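Local coordinates for UPF0237 protein SP_0238 (PDB 1ZPV) that is of uncharacterised function but forms a homodimer and carries an ACT domain, a fold that in many relatives serves as a small-molecule-sensing regulatory module, at residues C[59-62]-C[63-67]. Numbering follows the deposited sequence.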
loop_
_atom_site.group_PDB
_atom_site.type_symbol
_atom_site.label_atom_id
_atom_site.label_comp_id
_atom_site.label_asym_id
_atom_site.label_seq_id
_atom_site.Cartn_x
_atom_site.Cartn_y
_atom_site.Cartn_z
ATOM N N PHE C 59 -14.476 12.505 -17.018
ATOM C CA PHE C 59 -13.913 11.289 -16.424
ATOM C C PHE C 59 -14.463 10.010 -17.030
ATOM O O PHE C 59 -13.825 8.971 -16.914
ATOM C CB PHE C 59 -14.050 11.278 -14.879
ATOM C CG PHE C 59 -13.033 12.131 -14.211
ATOM C CD1 PHE C 59 -11.800 11.607 -13.832
ATOM C CD2 PHE C 59 -13.260 13.495 -14.063
ATOM C CE1 PHE C 59 -10.821 12.444 -13.265
ATOM C CE2 PHE C 59 -12.306 14.345 -13.500
ATOM C CZ PHE C 59 -11.084 13.822 -13.091
ATOM N N THR C 60 -15.644 10.067 -17.662
ATOM C CA THR C 60 -16.158 8.872 -18.325
ATOM C C THR C 60 -15.204 8.497 -19.439
ATOM O O THR C 60 -14.779 7.351 -19.525
ATOM C CB THR C 60 -17.549 9.088 -18.872
ATOM O OG1 THR C 60 -18.365 9.592 -17.801
ATOM C CG2 THR C 60 -18.135 7.790 -19.432
ATOM N N TYR C 61 -14.858 9.474 -20.256
ATOM C CA TYR C 61 -13.895 9.287 -21.339
ATOM C C TYR C 61 -12.506 8.921 -20.823
ATOM O O TYR C 61 -11.894 7.946 -21.308
ATOM C CB TYR C 61 -13.821 10.541 -22.233
ATOM C CG TYR C 61 -12.724 10.457 -23.248
ATOM C CD1 TYR C 61 -12.728 9.464 -24.256
ATOM C CD2 TYR C 61 -11.656 11.335 -23.199
ATOM C CE1 TYR C 61 -11.677 9.391 -25.194
ATOM C CE2 TYR C 61 -10.615 11.235 -24.100
ATOM C CZ TYR C 61 -10.644 10.283 -25.096
ATOM O OH TYR C 61 -9.573 10.251 -25.975
ATOM N N LEU C 62 -12.020 9.662 -19.826
ATOM C CA LEU C 62 -10.639 9.408 -19.306
ATOM C C LEU C 62 -10.429 8.015 -18.712
ATOM O O LEU C 62 -9.351 7.383 -18.888
ATOM C CB LEU C 62 -10.201 10.478 -18.293
ATOM C CG LEU C 62 -10.107 11.918 -18.830
ATOM C CD1 LEU C 62 -9.905 12.902 -17.661
ATOM C CD2 LEU C 62 -9.012 12.106 -19.911
ATOM N N ARG C 63 -11.435 7.541 -17.993
ATOM C CA ARG C 63 -11.357 6.231 -17.370
ATOM C C ARG C 63 -11.231 5.199 -18.481
ATOM O O ARG C 63 -10.346 4.338 -18.441
ATOM C CB ARG C 63 -12.566 5.957 -16.473
ATOM C CG ARG C 63 -12.597 6.807 -15.223
ATOM C CD ARG C 63 -13.656 6.356 -14.222
ATOM N NE ARG C 63 -15.025 6.713 -14.619
ATOM C CZ ARG C 63 -15.859 5.901 -15.276
ATOM N NH1 ARG C 63 -15.468 4.677 -15.618
ATOM N NH2 ARG C 63 -17.089 6.307 -15.588
ATOM N N ASN C 64 -12.103 5.307 -19.482
ATOM C CA ASN C 64 -12.062 4.386 -20.617
ATOM C C ASN C 64 -10.754 4.466 -21.379
ATOM O O ASN C 64 -10.183 3.440 -21.745
ATOM C CB ASN C 64 -13.228 4.631 -21.587
ATOM C CG ASN C 64 -14.520 3.926 -21.128
ATOM O OD1 ASN C 64 -14.535 3.221 -20.122
ATOM N ND2 ASN C 64 -15.602 4.150 -21.856
ATOM N N GLU C 65 -10.317 5.684 -21.655
ATOM C CA GLU C 65 -9.086 5.909 -22.422
ATOM C C GLU C 65 -7.830 5.396 -21.701
ATOM O O GLU C 65 -6.968 4.754 -22.333
ATOM C CB GLU C 65 -8.963 7.385 -22.766
ATOM C CG GLU C 65 -7.739 7.742 -23.549
ATOM C CD GLU C 65 -7.875 7.474 -25.047
ATOM O OE1 GLU C 65 -8.861 6.837 -25.510
ATOM O OE2 GLU C 65 -6.964 7.931 -25.751
ATOM N N PHE C 66 -7.736 5.631 -20.390
ATOM C CA PHE C 66 -6.600 5.115 -19.622
ATOM C C PHE C 66 -6.581 3.579 -19.524
ATOM O O PHE C 66 -5.528 2.963 -19.645
ATOM C CB PHE C 66 -6.523 5.794 -18.241
ATOM C CG PHE C 66 -5.775 7.115 -18.265
ATOM C CD1 PHE C 66 -6.413 8.308 -17.971
ATOM C CD2 PHE C 66 -4.430 7.154 -18.577
ATOM C CE1 PHE C 66 -5.676 9.534 -17.965
ATOM C CE2 PHE C 66 -3.707 8.346 -18.594
ATOM C CZ PHE C 66 -4.313 9.533 -18.299
ATOM N N GLU C 67 -7.744 2.983 -19.359
ATOM C CA GLU C 67 -7.850 1.527 -19.308
ATOM C C GLU C 67 -7.470 0.933 -20.670
ATOM O O GLU C 67 -6.735 -0.058 -20.759
ATOM C CB GLU C 67 -9.257 1.118 -18.856
ATOM C CG GLU C 67 -9.565 -0.371 -19.037
ATOM C CD GLU C 67 -10.896 -0.754 -18.432
ATOM O OE1 GLU C 67 -11.968 -0.360 -18.978
ATOM O OE2 GLU C 67 -10.872 -1.472 -17.407
HETATM O O HOH W 1 -15.991 5.216 -18.338
#
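Y61 lays one face of its ring over the aliphatic start of E65, one helical turn on, in a CH-pi contact: E65 CB stands 4.3 Å from the centroid of the Y61 ring, offset toward the rim. Both side chains leave the helix with CG anti to the backbone N (chi1 173° for Y61, 180° for E65) and lie side by side, pointing the same way. A bend at chi2 of E65 then brings its carboxylate beside the phenol, where Y61 OH lies 3.4 Å from E65 CD, a contact without a hydrogen bond; the acid instead makes a salt bridge through OE2 to K25 of helix 18-28. Beneath the side chains runs the i to i+4 backbone pattern, with E65 N to Y61 O and F66 N to L62 O both at 2.8 Å. The bond from N64 N to T60 O is weak at 3.4 Å, and a water also donates to T60 O, at 2.7 Å, and weakly to N64 OD1. R63 passes its guanidinium face over T60 CA, whereas L62 and F66 turn inward, F66 reaching I8, I77 and I79 on the sheet. This segment belongs to an amphipathic helix packed on the four-stranded antiparallel sheet, as in the ferredoxin-like ACT fold.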